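Local coordinates for reticulocyte binding protein (Streptococcus agalactiae COH1, PDB 3FAW) that is a cell-wall-anchored pullulanase that probably hydrolyses alpha-1,6-glucosidic linkages in pullulan and related branched alpha-glucans, at residues L40-Q45 / Q52-T57; V158-Y163 / Y203-K208; Q252-A257 / E448-G453; R600-N605 / T688-Y693. One frame throughout, in Å; residues are numbered along the deposited sequence.

Contact 1. Residues L40-Q45 / Q52-T57; sequences LKDAQQ and QASFTT
A chi1 of -175° swings CG of L40 to the side remote from its own N, and a chi1 of -76° lays the F55 ring beside its own N; these turns help bring the pair together on one face of the beta hairpin formed by strands 40-47 and 50-55. L40 CD1 lies over the face of the ring, 4.0 Å from the F55 centroid, a CH-pi contact, and the same methyl is 3.6 Å from A53 CB. A classic beta bulge shifts the register of the hairpin by one, since K41 and D42 both face S54: K41 N gives S54 O a bond of 2.8 Å, whereas D42 N reaches S54 O only weakly at 3.5 Å. Past the bulge, A43 and A53 form a non-hydrogen-bonded pair, and Q44 and Q52 a hydrogen-bonded one. The apolar face, with L40 and A43, packs on V116 of strand 114-120, and the F55 ring meets Y111 edge-to-face. On the other face, a bend at chi2 folds the Q44 amide back, so that its NE2 donates to D42 OD1 (2.7 Å) from above the carboxylate plane. Q44 OE1 in turn accepts from Q52 NE2 at 3.0 Å, the donor tilted 28° from the plane of the Q44 side-chain carbonyl.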
loop_
_atom_site.group_PDB
_atom_site.type_symbol
_atom_site.label_atom_id
_atom_site.label_comp_id
_atom_site.label_asym_id
_atom_site.label_seq_id
_atom_site.Cartn_x
_atom_site.Cartn_y
_atom_site.Cartn_z
ATOM N N LEU A 40 -2.324 37.655 -24.476
ATOM C CA LEU A 40 -2.371 36.195 -24.605
ATOM C C LEU A 40 -1.305 35.530 -23.723
ATOM O O LEU A 40 -0.144 35.947 -23.729
ATOM C CB LEU A 40 -2.159 35.809 -26.076
ATOM C CG LEU A 40 -2.265 34.344 -26.510
ATOM C CD1 LEU A 40 -3.683 33.806 -26.325
ATOM C CD2 LEU A 40 -1.825 34.211 -27.967
ATOM N N LYS A 41 -1.705 34.499 -22.975
ATOM C CA LYS A 41 -0.815 33.801 -22.037
ATOM C C LYS A 41 -0.388 32.425 -22.557
ATOM O O LYS A 41 0.803 32.105 -22.604
ATOM C CB LYS A 41 -1.504 33.630 -20.679
ATOM C CG LYS A 41 -1.759 34.928 -19.931
ATOM C CD LYS A 41 -2.537 34.689 -18.633
ATOM C CE LYS A 41 -1.650 34.183 -17.504
ATOM N NZ LYS A 41 -0.782 35.257 -16.937
ATOM N N ASP A 42 -1.374 31.611 -22.924
ATOM C CA ASP A 42 -1.126 30.261 -23.426
ATOM C C ASP A 42 -2.335 29.751 -24.211
ATOM O O ASP A 42 -3.335 30.459 -24.360
ATOM C CB ASP A 42 -0.787 29.315 -22.267
ATOM C CG ASP A 42 -1.865 29.288 -21.194
ATOM O OD1 ASP A 42 -2.918 28.650 -21.416
ATOM O OD2 ASP A 42 -1.653 29.899 -20.123
ATOM N N ALA A 43 -2.233 28.527 -24.719
ATOM C CA ALA A 43 -3.309 27.928 -25.498
ATOM C C ALA A 43 -3.203 26.408 -25.526
ATOM O O ALA A 43 -2.101 25.850 -25.490
ATOM C CB ALA A 43 -3.301 28.478 -26.913
ATOM N N GLN A 44 -4.359 25.750 -25.581
ATOM C CA GLN A 44 -4.431 24.296 -25.674
ATOM C C GLN A 44 -5.460 23.874 -26.718
ATOM O O GLN A 44 -6.526 24.492 -26.830
ATOM C CB GLN A 44 -4.798 23.676 -24.321
ATOM C CG GLN A 44 -3.845 24.019 -23.174
ATOM C CD GLN A 44 -4.112 25.389 -22.551
ATOM O OE1 GLN A 44 -5.257 25.834 -22.469
ATOM N NE2 GLN A 44 -3.049 26.055 -22.099
ATOM N N GLN A 45 -5.136 22.830 -27.482
ATOM C CA GLN A 45 -6.105 22.201 -28.382
ATOM C C GLN A 45 -6.820 21.059 -27.653
ATOM O O GLN A 45 -6.178 20.121 -27.166
ATOM C CB GLN A 45 -5.439 21.685 -29.660
ATOM C CG GLN A 45 -6.454 21.213 -30.714
ATOM C CD GLN A 45 -5.842 20.905 -32.067
ATOM O OE1 GLN A 45 -4.664 21.165 -32.308
ATOM N NE2 GLN A 45 -6.649 20.341 -32.962
ATOM N N GLN A 52 -8.590 26.427 -26.893
ATOM C CA GLN A 52 -8.817 27.398 -25.818
ATOM C C GLN A 52 -7.547 28.205 -25.545
ATOM O O GLN A 52 -6.484 27.636 -25.300
ATOM C CB GLN A 52 -9.337 26.728 -24.536
ATOM C CG GLN A 52 -8.468 25.630 -23.941
ATOM C CD GLN A 52 -8.920 25.223 -22.549
ATOM O OE1 GLN A 52 -10.111 25.272 -22.226
ATOM N NE2 GLN A 52 -7.967 24.816 -21.715
ATOM N N ALA A 53 -7.673 29.531 -25.614
ATOM C CA ALA A 53 -6.560 30.453 -25.397
ATOM C C ALA A 53 -6.790 31.238 -24.115
ATOM O O ALA A 53 -7.831 31.884 -23.958
ATOM C CB ALA A 53 -6.426 31.413 -26.574
ATOM N N SER A 54 -5.821 31.188 -23.205
ATOM C CA SER A 54 -5.932 31.891 -21.930
ATOM C C SER A 54 -5.341 33.297 -22.030
ATOM O O SER A 54 -4.267 33.493 -22.603
ATOM C CB SER A 54 -5.236 31.105 -20.823
ATOM O OG SER A 54 -5.483 31.698 -19.565
ATOM N N PHE A 55 -6.057 34.268 -21.471
ATOM C CA PHE A 55 -5.629 35.665 -21.474
ATOM C C PHE A 55 -5.461 36.176 -20.046
ATOM O O PHE A 55 -5.965 35.573 -19.097
ATOM C CB PHE A 55 -6.658 36.531 -22.215
ATOM C CG PHE A 55 -6.604 36.398 -23.714
ATOM C CD1 PHE A 55 -6.096 37.427 -24.498
ATOM C CD2 PHE A 55 -7.054 35.240 -24.342
ATOM C CE1 PHE A 55 -6.042 37.306 -25.886
ATOM C CE2 PHE A 55 -7.000 35.112 -25.725
ATOM C CZ PHE A 55 -6.494 36.145 -26.499
ATOM N N THR A 56 -4.737 37.284 -19.903
ATOM C CA THR A 56 -4.667 38.003 -18.629
ATOM C C THR A 56 -6.077 38.433 -18.212
ATOM O O THR A 56 -6.479 38.248 -17.062
ATOM C CB THR A 56 -3.769 39.257 -18.732
ATOM O OG1 THR A 56 -4.164 40.038 -19.869
ATOM C CG2 THR A 56 -2.300 38.865 -18.870
ATOM N N THR A 57 -6.816 39.001 -19.163
ATOM C CA THR A 57 -8.215 39.382 -18.956
ATOM C C THR A 57 -8.928 39.612 -20.292
ATOM O O THR A 57 -8.284 39.928 -21.298
ATOM C CB THR A 57 -8.337 40.660 -18.091
ATOM O OG1 THR A 57 -9.706 41.079 -18.040
ATOM C CG2 THR A 57 -7.480 41.788 -18.660
HETATM O O HOH W 1 -6.160 28.086 -22.147
#

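Contact 2. Residues V158-Y163 / Y203-K208; sequences VTMIIY and YLYEIK
E206 O is gripped from several directions: T159 N donates to it at 3.0 Å, a water donates at 2.9 Å, and V158 CA adds a CH...O contact of 3.5 Å. The reciprocal bond, from E206 N to T159 O, is shorter at 2.7 Å. I161 and L204 form the next hydrogen-bonded pair along two antiparallel strands whose N-to-C directions differ by 153°, within the sheet of a family 48 carbohydrate-binding module. On the face of V158, M160, Y203 and Y205, M160 touches both Y203 and Y205. Its CG, anti to the backbone N (chi1 -170°), lies against Y203 CB, and its sulfur makes an oblique Met-aromatic contact, SD being 5.1 Å from the Y203 centroid. The bend at chi3 then carries M160 CE to 3.3 Å from Y205 OH. On the reverse face, the hydroxyl of Y163 meets L204, with OH 3.5 Å from CD1. The phenol of Y203 is held by D218, and its ring stacks with F243. Strand 170-179 pairs with the other edge of strand 157-164, strands 212-216 and 241-242 pair with strand 202-209, and A148 and L150 of strand 146-151 pack against the face carrying M160 and Y205.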
loop_
_atom_site.group_PDB
_atom_site.type_symbol
_atom_site.label_atom_id
_atom_site.label_comp_id
_atom_site.label_asym_id
_atom_site.label_seq_id
_atom_site.Cartn_x
_atom_site.Cartn_y
_atom_site.Cartn_z
ATOM N N VAL A 158 12.841 7.962 -31.483
ATOM C CA VAL A 158 13.104 7.106 -30.333
ATOM C C VAL A 158 14.143 6.066 -30.748
ATOM O O VAL A 158 14.001 5.415 -31.786
ATOM C CB VAL A 158 11.814 6.428 -29.815
ATOM C CG1 VAL A 158 12.123 5.468 -28.673
ATOM C CG2 VAL A 158 10.807 7.483 -29.354
ATOM N N THR A 159 15.197 5.947 -29.942
ATOM C CA THR A 159 16.290 5.012 -30.195
ATOM C C THR A 159 16.504 4.131 -28.971
ATOM O O THR A 159 16.541 4.632 -27.851
ATOM C CB THR A 159 17.597 5.775 -30.489
ATOM O OG1 THR A 159 17.400 6.651 -31.607
ATOM C CG2 THR A 159 18.739 4.812 -30.786
ATOM N N MET A 160 16.638 2.822 -29.187
ATOM C CA MET A 160 16.977 1.898 -28.111
ATOM C C MET A 160 18.496 1.768 -28.000
ATOM O O MET A 160 19.187 1.598 -29.002
ATOM C CB MET A 160 16.359 0.519 -28.350
ATOM C CG MET A 160 16.476 -0.419 -27.152
ATOM S SD MET A 160 16.079 -2.140 -27.517
ATOM C CE MET A 160 14.282 -2.109 -27.521
ATOM N N ILE A 161 19.000 1.859 -26.773
ATOM C CA ILE A 161 20.407 1.623 -26.484
ATOM C C ILE A 161 20.500 0.323 -25.701
ATOM O O ILE A 161 19.828 0.169 -24.681
ATOM C CB ILE A 161 21.021 2.754 -25.632
ATOM C CG1 ILE A 161 20.763 4.121 -26.270
ATOM C CG2 ILE A 161 22.520 2.523 -25.452
ATOM C CD1 ILE A 161 21.278 5.274 -25.439
ATOM N N ILE A 162 21.334 -0.601 -26.176
ATOM C CA ILE A 162 21.428 -1.936 -25.589
ATOM C C ILE A 162 22.763 -2.115 -24.867
ATOM O O ILE A 162 23.817 -1.756 -25.399
ATOM C CB ILE A 162 21.223 -3.033 -26.661
ATOM C CG1 ILE A 162 19.872 -2.834 -27.359
ATOM C CG2 ILE A 162 21.289 -4.415 -26.035
ATOM C CD1 ILE A 162 19.509 -3.915 -28.360
ATOM N N TYR A 163 22.702 -2.666 -23.652
ATOM C CA TYR A 163 23.868 -2.797 -22.779
ATOM C C TYR A 163 24.169 -4.261 -22.467
ATOM O O TYR A 163 23.254 -5.061 -22.274
ATOM C CB TYR A 163 23.651 -2.037 -21.469
ATOM C CG TYR A 163 23.313 -0.569 -21.652
ATOM C CD1 TYR A 163 24.309 0.407 -21.628
ATOM C CD2 TYR A 163 21.999 -0.159 -21.850
ATOM C CE1 TYR A 163 24.001 1.748 -21.795
ATOM C CE2 TYR A 163 21.680 1.181 -22.017
ATOM C CZ TYR A 163 22.684 2.130 -21.989
ATOM O OH TYR A 163 22.372 3.459 -22.161
ATOM N N TYR A 203 18.449 -2.441 -21.590
ATOM C CA TYR A 203 18.126 -1.395 -22.556
ATOM C C TYR A 203 17.551 -0.118 -21.936
ATOM O O TYR A 203 16.868 -0.150 -20.908
ATOM C CB TYR A 203 17.175 -1.931 -23.645
ATOM C CG TYR A 203 15.788 -2.302 -23.163
ATOM C CD1 TYR A 203 14.704 -1.443 -23.360
ATOM C CD2 TYR A 203 15.554 -3.511 -22.513
ATOM C CE1 TYR A 203 13.430 -1.779 -22.920
ATOM C CE2 TYR A 203 14.283 -3.855 -22.070
ATOM C CZ TYR A 203 13.226 -2.987 -22.277
ATOM O OH TYR A 203 11.970 -3.332 -21.835
ATOM N N LEU A 204 17.866 1.008 -22.576
ATOM C CA LEU A 204 17.208 2.284 -22.317
ATOM C C LEU A 204 16.675 2.812 -23.647
ATOM O O LEU A 204 17.084 2.344 -24.711
ATOM C CB LEU A 204 18.183 3.293 -21.704
ATOM C CG LEU A 204 18.648 3.049 -20.264
ATOM C CD1 LEU A 204 19.742 4.039 -19.882
ATOM C CD2 LEU A 204 17.489 3.133 -19.276
ATOM N N TYR A 205 15.755 3.773 -23.581
ATOM C CA TYR A 205 15.275 4.474 -24.775
ATOM C C TYR A 205 15.734 5.925 -24.741
ATOM O O TYR A 205 15.540 6.610 -23.739
ATOM C CB TYR A 205 13.747 4.440 -24.855
ATOM C CG TYR A 205 13.170 3.099 -25.237
ATOM C CD1 TYR A 205 13.416 2.547 -26.491
ATOM C CD2 TYR A 205 12.361 2.387 -24.349
ATOM C CE1 TYR A 205 12.882 1.315 -26.850
ATOM C CE2 TYR A 205 11.820 1.157 -24.703
ATOM C CZ TYR A 205 12.083 0.630 -25.955
ATOM O OH TYR A 205 11.561 -0.591 -26.309
ATOM N N GLU A 206 16.335 6.387 -25.833
ATOM C CA GLU A 206 16.681 7.799 -25.983
ATOM C C GLU A 206 15.635 8.504 -26.841
ATOM O O GLU A 206 15.477 8.194 -28.026
ATOM C CB GLU A 206 18.075 7.975 -26.592
ATOM C CG GLU A 206 18.583 9.413 -26.511
ATOM C CD GLU A 206 20.016 9.558 -26.992
ATOM O OE1 GLU A 206 20.289 9.214 -28.160
ATOM O OE2 GLU A 206 20.865 10.020 -26.201
ATOM N N ILE A 207 14.926 9.451 -26.231
ATOM C CA ILE A 207 13.843 10.171 -26.894
ATOM C C ILE A 207 14.316 11.567 -27.264
ATOM O O ILE A 207 14.892 12.267 -26.438
ATOM C CB ILE A 207 12.593 10.273 -25.989
ATOM C CG1 ILE A 207 12.105 8.872 -25.603
ATOM C CG2 ILE A 207 11.471 11.039 -26.696
ATOM C CD1 ILE A 207 10.843 8.868 -24.762
ATOM N N LYS A 208 14.075 11.959 -28.511
ATOM C CA LYS A 208 14.408 13.297 -28.983
ATOM C C LYS A 208 13.134 14.086 -29.259
ATOM O O LYS A 208 12.248 13.617 -29.977
ATOM C CB LYS A 208 15.257 13.216 -30.252
ATOM C CG LYS A 208 15.886 14.533 -30.675
ATOM C CD LYS A 208 16.798 14.341 -31.878
ATOM C CE LYS A 208 17.378 15.665 -32.361
ATOM N NZ LYS A 208 18.367 15.474 -33.461
HETATM O O HOH W 2 16.166 9.572 -30.446
#

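Contact 3. Residues Q252-A257 / E448-G453; sequences QNLSFA and EFKVDG
K450, F256 and L254 bury the most surface here, and K450 stands between the other two. It is the first residue to leave helical geometry after helix 432-449; it has a positive phi (55°), and its side chain points toward segment 252-257. A bend at chi2 (-60°) then sends the aliphatic chain across F256 at about a right angle. K450 CD sits over the ring face, 3.9 Å from the F256 centroid and 14° off the normal, a CH-pi contact displaced somewhat toward the rim. F256 CE1 also approaches the backbone, lying 3.4 Å from V451 O. L254 and K450 lie alongside with their side chains running in opposing senses, L254 CG being 3.5 Å from K450 CG, while L254 CD2 rests 3.5 Å from F449 O. The ammonium group of K450 is tied back to S447 O. Beyond F256, A257 N donates to D452 OD1 (2.8 Å), reaching it on the syn side. D452 OD2 receives V386 N and H380 NE2, so three donors fix the carboxylate. Segment 252-257 belongs to the connection from strand 241-242 to strand 269-273, the first of the parallel barrel. It is thereby pinned to the turn between helix 432-449 and strand 453-456, the kind of helix-to-strand loop that lies at the N-terminal end of the strands in a TIM barrel, away from the active-site end.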
loop_
_atom_site.group_PDB
_atom_site.type_symbol
_atom_site.label_atom_id
_atom_site.label_comp_id
_atom_site.label_asym_id
_atom_site.label_seq_id
_atom_site.Cartn_x
_atom_site.Cartn_y
_atom_site.Cartn_z
ATOM N N GLN A 252 6.409 -23.963 -12.725
ATOM C CA GLN A 252 5.506 -23.889 -13.872
ATOM C C GLN A 252 4.057 -24.269 -13.540
ATOM O O GLN A 252 3.153 -24.023 -14.341
ATOM C CB GLN A 252 6.038 -24.761 -15.015
ATOM C CG GLN A 252 7.356 -24.258 -15.598
ATOM C CD GLN A 252 7.214 -22.891 -16.240
ATOM O OE1 GLN A 252 6.534 -22.740 -17.255
ATOM N NE2 GLN A 252 7.847 -21.884 -15.645
ATOM N N ASN A 253 3.840 -24.848 -12.360
ATOM C CA ASN A 253 2.489 -25.161 -11.891
ATOM C C ASN A 253 1.964 -24.140 -10.877
ATOM O O ASN A 253 1.013 -24.420 -10.146
ATOM C CB ASN A 253 2.435 -26.588 -11.307
ATOM C CG ASN A 253 3.348 -26.770 -10.109
ATOM O OD1 ASN A 253 4.225 -25.943 -9.850
ATOM N ND2 ASN A 253 3.156 -27.866 -9.379
ATOM N N LEU A 254 2.584 -22.959 -10.839
ATOM C CA LEU A 254 2.164 -21.890 -9.936
ATOM C C LEU A 254 0.670 -21.631 -10.118
ATOM O O LEU A 254 0.190 -21.488 -11.242
ATOM C CB LEU A 254 2.966 -20.609 -10.200
ATOM C CG LEU A 254 2.831 -19.471 -9.184
ATOM C CD1 LEU A 254 3.488 -19.828 -7.851
ATOM C CD2 LEU A 254 3.423 -18.184 -9.754
ATOM N N SER A 255 -0.056 -21.595 -9.003
ATOM C CA SER A 255 -1.509 -21.433 -9.019
ATOM C C SER A 255 -1.917 -20.477 -7.916
ATOM O O SER A 255 -1.124 -20.173 -7.032
ATOM C CB SER A 255 -2.203 -22.779 -8.795
ATOM O OG SER A 255 -1.663 -23.793 -9.628
ATOM N N PHE A 256 -3.165 -20.023 -7.956
ATOM C CA PHE A 256 -3.699 -19.175 -6.892
ATOM C C PHE A 256 -3.884 -19.957 -5.599
ATOM O O PHE A 256 -3.861 -21.192 -5.592
ATOM C CB PHE A 256 -5.012 -18.525 -7.326
ATOM C CG PHE A 256 -4.844 -17.547 -8.446
ATOM C CD1 PHE A 256 -4.222 -16.324 -8.221
ATOM C CD2 PHE A 256 -5.277 -17.854 -9.728
ATOM C CE1 PHE A 256 -4.051 -15.412 -9.256
ATOM C CE2 PHE A 256 -5.106 -16.950 -10.771
ATOM C CZ PHE A 256 -4.492 -15.725 -10.532
ATOM N N ALA A 257 -4.063 -19.227 -4.503
ATOM C CA ALA A 257 -4.138 -19.841 -3.180
ATOM C C ALA A 257 -5.321 -20.796 -3.053
ATOM O O ALA A 257 -6.327 -20.653 -3.749
ATOM C CB ALA A 257 -4.219 -18.769 -2.104
ATOM N N GLU A 448 0.647 -13.554 -13.644
ATOM C CA GLU A 448 2.015 -14.085 -13.735
ATOM C C GLU A 448 2.505 -14.666 -12.404
ATOM O O GLU A 448 3.028 -15.779 -12.366
ATOM C CB GLU A 448 2.989 -13.003 -14.218
ATOM C CG GLU A 448 4.360 -13.537 -14.634
ATOM C CD GLU A 448 4.270 -14.601 -15.714
ATOM O OE1 GLU A 448 3.549 -14.381 -16.708
ATOM O OE2 GLU A 448 4.916 -15.660 -15.571
ATOM N N PHE A 449 2.346 -13.910 -11.319
ATOM C CA PHE A 449 2.817 -14.347 -9.995
ATOM C C PHE A 449 1.735 -15.039 -9.139
ATOM O O PHE A 449 2.017 -15.488 -8.027
ATOM C CB PHE A 449 3.444 -13.165 -9.245
ATOM C CG PHE A 449 4.727 -12.670 -9.863
ATOM C CD1 PHE A 449 5.945 -13.257 -9.536
ATOM C CD2 PHE A 449 4.719 -11.624 -10.780
ATOM C CE1 PHE A 449 7.134 -12.803 -10.107
ATOM C CE2 PHE A 449 5.900 -11.166 -11.355
ATOM C CZ PHE A 449 7.108 -11.753 -11.021
ATOM N N LYS A 450 0.518 -15.143 -9.679
ATOM C CA LYS A 450 -0.639 -15.748 -8.989
ATOM C C LYS A 450 -0.919 -15.096 -7.632
ATOM O O LYS A 450 -1.121 -15.777 -6.619
ATOM C CB LYS A 450 -0.479 -17.268 -8.849
ATOM C CG LYS A 450 -0.233 -18.000 -10.160
ATOM C CD LYS A 450 -1.358 -17.818 -11.168
ATOM C CE LYS A 450 -1.090 -18.622 -12.434
ATOM N NZ LYS A 450 -1.712 -18.013 -13.637
ATOM N N VAL A 451 -0.940 -13.766 -7.636
ATOM C CA VAL A 451 -1.161 -12.980 -6.428
ATOM C C VAL A 451 -2.637 -13.040 -6.020
ATOM O O VAL A 451 -3.534 -13.027 -6.870
ATOM C CB VAL A 451 -0.699 -11.515 -6.633
ATOM C CG1 VAL A 451 -1.081 -10.649 -5.449
ATOM C CG2 VAL A 451 0.801 -11.478 -6.864
ATOM N N ASP A 452 -2.880 -13.121 -4.715
ATOM C CA ASP A 452 -4.227 -13.355 -4.194
ATOM C C ASP A 452 -4.928 -12.077 -3.739
ATOM O O ASP A 452 -6.118 -12.098 -3.434
ATOM C CB ASP A 452 -4.162 -14.357 -3.052
ATOM C CG ASP A 452 -3.479 -15.638 -3.461
ATOM O OD1 ASP A 452 -4.091 -16.413 -4.229
ATOM O OD2 ASP A 452 -2.326 -15.853 -3.033
ATOM N N GLY A 453 -4.192 -10.973 -3.698
ATOM C CA GLY A 453 -4.759 -9.691 -3.315
ATOM C C GLY A 453 -3.765 -8.557 -3.423
ATOM O O GLY A 453 -2.579 -8.787 -3.648
#

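Contact 4. Residues R600-N605 / T688-Y693; sequences RLRLGN and TKTQAY
The side chain of R602 crosses Y693 at about a right angle, its methylene chain laid over one face of the ring. R602 CD is 3.9 Å from the Y693 centroid, a CH-pi contact offset toward the rim, and CB and CG continue the cover toward CD2. The chain then bends at chi3 (-83°), which lifts the guanidinium off the ring: its plane is turned 64° from that of the tyrosine, and CZ stands 5.9 Å from the centroid, leaving at most a weak cation-pi attraction. The tyrosine hydroxyl is anchored to D779 O. The two helices, 590-609 and 685-703, run nearly parallel, with short-segment axes 13° apart and 10.4 Å at their closest. They pack side by side outside the ring of TIM-barrel strands, helix 590-609 leading into strand 614-618, the last of the eight, and helix 685-703 coming later in the chain. R602 NH1 comes within 2.8 Å of T690 OG1, but the angle is too poor for a hydrogen bond; that hydroxyl is bonded to I686 O. K689 lies alongside, its CG 3.6 Å from R602 NH1, and its ammonium makes a salt bridge with D781. Next to R602, L601 CD2 meets T690 CG2 at 3.8 Å, their side chains crossing at about a right angle.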
loop_
_atom_site.group_PDB
_atom_site.type_symbol
_atom_site.label_atom_id
_atom_site.label_comp_id
_atom_site.label_asym_id
_atom_site.label_seq_id
_atom_site.Cartn_x
_atom_site.Cartn_y
_atom_site.Cartn_z
ATOM N N ARG A 600 -2.290 -5.240 28.405
ATOM C CA ARG A 600 -3.041 -4.284 27.586
ATOM C C ARG A 600 -2.965 -4.594 26.089
ATOM O O ARG A 600 -3.951 -4.442 25.370
ATOM C CB ARG A 600 -2.547 -2.860 27.851
ATOM C CG ARG A 600 -2.823 -2.382 29.269
ATOM C CD ARG A 600 -2.149 -1.052 29.553
ATOM N NE ARG A 600 -2.418 -0.578 30.909
ATOM C CZ ARG A 600 -3.540 0.033 31.303
ATOM N NH1 ARG A 600 -4.532 0.243 30.455
ATOM N NH2 ARG A 600 -3.672 0.431 32.563
ATOM N N LEU A 601 -1.795 -5.026 25.625
ATOM C CA LEU A 601 -1.602 -5.411 24.226
ATOM C C LEU A 601 -2.533 -6.563 23.844
ATOM O O LEU A 601 -3.151 -6.550 22.776
ATOM C CB LEU A 601 -0.138 -5.803 23.987
ATOM C CG LEU A 601 0.328 -6.021 22.544
ATOM C CD1 LEU A 601 1.841 -5.885 22.464
ATOM C CD2 LEU A 601 -0.111 -7.376 22.006
ATOM N N ARG A 602 -2.640 -7.546 24.732
ATOM C CA ARG A 602 -3.483 -8.714 24.494
ATOM C C ARG A 602 -4.967 -8.354 24.417
ATOM O O ARG A 602 -5.715 -8.971 23.659
ATOM C CB ARG A 602 -3.234 -9.783 25.564
ATOM C CG ARG A 602 -1.899 -10.493 25.391
ATOM C CD ARG A 602 -1.716 -11.642 26.384
ATOM N NE ARG A 602 -1.232 -11.200 27.692
ATOM C CZ ARG A 602 -0.045 -11.502 28.231
ATOM N NH1 ARG A 602 0.847 -12.253 27.595
ATOM N NH2 ARG A 602 0.257 -11.040 29.437
ATOM N N LEU A 603 -5.387 -7.352 25.189
ATOM C CA LEU A 603 -6.751 -6.834 25.095
ATOM C C LEU A 603 -7.035 -6.272 23.705
ATOM O O LEU A 603 -8.092 -6.532 23.138
ATOM C CB LEU A 603 -7.008 -5.752 26.149
ATOM C CG LEU A 603 -6.981 -6.187 27.617
ATOM C CD1 LEU A 603 -7.403 -5.019 28.497
ATOM C CD2 LEU A 603 -7.862 -7.409 27.867
ATOM N N GLY A 604 -6.086 -5.510 23.169
ATOM C CA GLY A 604 -6.186 -4.967 21.814
ATOM C C GLY A 604 -6.345 -6.034 20.747
ATOM O O GLY A 604 -7.171 -5.895 19.845
ATOM N N ASN A 605 -5.553 -7.103 20.852
ATOM C CA ASN A 605 -5.615 -8.211 19.898
ATOM C C ASN A 605 -6.925 -8.991 19.999
ATOM O O ASN A 605 -7.457 -9.445 18.986
ATOM C CB ASN A 605 -4.416 -9.155 20.071
ATOM C CG ASN A 605 -3.104 -8.544 19.586
ATOM O OD1 ASN A 605 -3.058 -7.393 19.133
ATOM N ND2 ASN A 605 -2.025 -9.320 19.682
ATOM N N THR A 688 6.396 -14.500 24.410
ATOM C CA THR A 688 5.971 -15.802 23.886
ATOM C C THR A 688 4.566 -16.178 24.382
ATOM O O THR A 688 3.794 -16.804 23.653
ATOM C CB THR A 688 6.990 -16.931 24.206
ATOM O OG1 THR A 688 7.254 -16.993 25.615
ATOM C CG2 THR A 688 8.298 -16.690 23.456
ATOM N N LYS A 689 4.231 -15.788 25.611
ATOM C CA LYS A 689 2.859 -15.947 26.113
ATOM C C LYS A 689 1.883 -15.107 25.292
ATOM O O LYS A 689 0.784 -15.558 24.968
ATOM C CB LYS A 689 2.763 -15.556 27.590
ATOM C CG LYS A 689 1.361 -15.721 28.190
ATOM C CD LYS A 689 1.385 -15.577 29.707
ATOM C CE LYS A 689 -0.006 -15.684 30.299
ATOM N NZ LYS A 689 -0.010 -15.431 31.765
ATOM N N THR A 690 2.297 -13.886 24.964
ATOM C CA THR A 690 1.497 -12.981 24.147
ATOM C C THR A 690 1.292 -13.521 22.726
ATOM O O THR A 690 0.200 -13.399 22.173
ATOM C CB THR A 690 2.134 -11.576 24.096
ATOM O OG1 THR A 690 2.092 -10.988 25.402
ATOM C CG2 THR A 690 1.400 -10.669 23.116
ATOM N N GLN A 691 2.325 -14.132 22.147
ATOM C CA GLN A 691 2.223 -14.666 20.786
ATOM C C GLN A 691 1.344 -15.923 20.740
ATOM O O GLN A 691 0.584 -16.115 19.781
ATOM C CB GLN A 691 3.619 -14.874 20.157
ATOM C CG GLN A 691 4.156 -16.291 20.138
ATOM C CD GLN A 691 3.585 -17.134 19.009
ATOM O OE1 GLN A 691 3.561 -16.721 17.849
ATOM N NE2 GLN A 691 3.145 -18.331 19.345
ATOM N N ALA A 692 1.438 -16.761 21.775
ATOM C CA ALA A 692 0.573 -17.934 21.904
ATOM C C ALA A 692 -0.874 -17.507 22.140
ATOM O O ALA A 692 -1.806 -18.156 21.671
ATOM C CB ALA A 692 1.059 -18.841 23.044
ATOM N N TYR A 693 -1.051 -16.405 22.866
ATOM C CA TYR A 693 -2.375 -15.815 23.080
ATOM C C TYR A 693 -2.978 -15.362 21.741
ATOM O O TYR A 693 -4.132 -15.670 21.432
ATOM C CB TYR A 693 -2.270 -14.635 24.057
ATOM C CG TYR A 693 -3.545 -14.293 24.798
ATOM C CD1 TYR A 693 -3.961 -15.048 25.892
ATOM C CD2 TYR A 693 -4.313 -13.193 24.431
ATOM C CE1 TYR A 693 -5.122 -14.729 26.589
ATOM C CE2 TYR A 693 -5.478 -12.867 25.122
ATOM C CZ TYR A 693 -5.877 -13.637 26.197
ATOM O OH TYR A 693 -7.032 -13.311 26.880
#

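How the contacts relate
The four contacts follow one another along the chain without touching. Contacts 1 and 2 both join antiparallel strands, but in separate sheets, the contact centres about 35 Å apart: contact 1 is a local hairpin, partly buried and with a polar amide face, whereas contact 2 joins strands distant in sequence and is buried, with sulfur and aromatic packing. Contacts 3 and 4 belong to the barrel and its surroundings, about 33 Å apart between centres, and rely on side chains more than on backbone pairing. In each a long basic side chain lies over an aromatic face, partly buried in contact 3, buried in contact 4. Contacts 1 and 4 lie on opposite sides of the chain's centre.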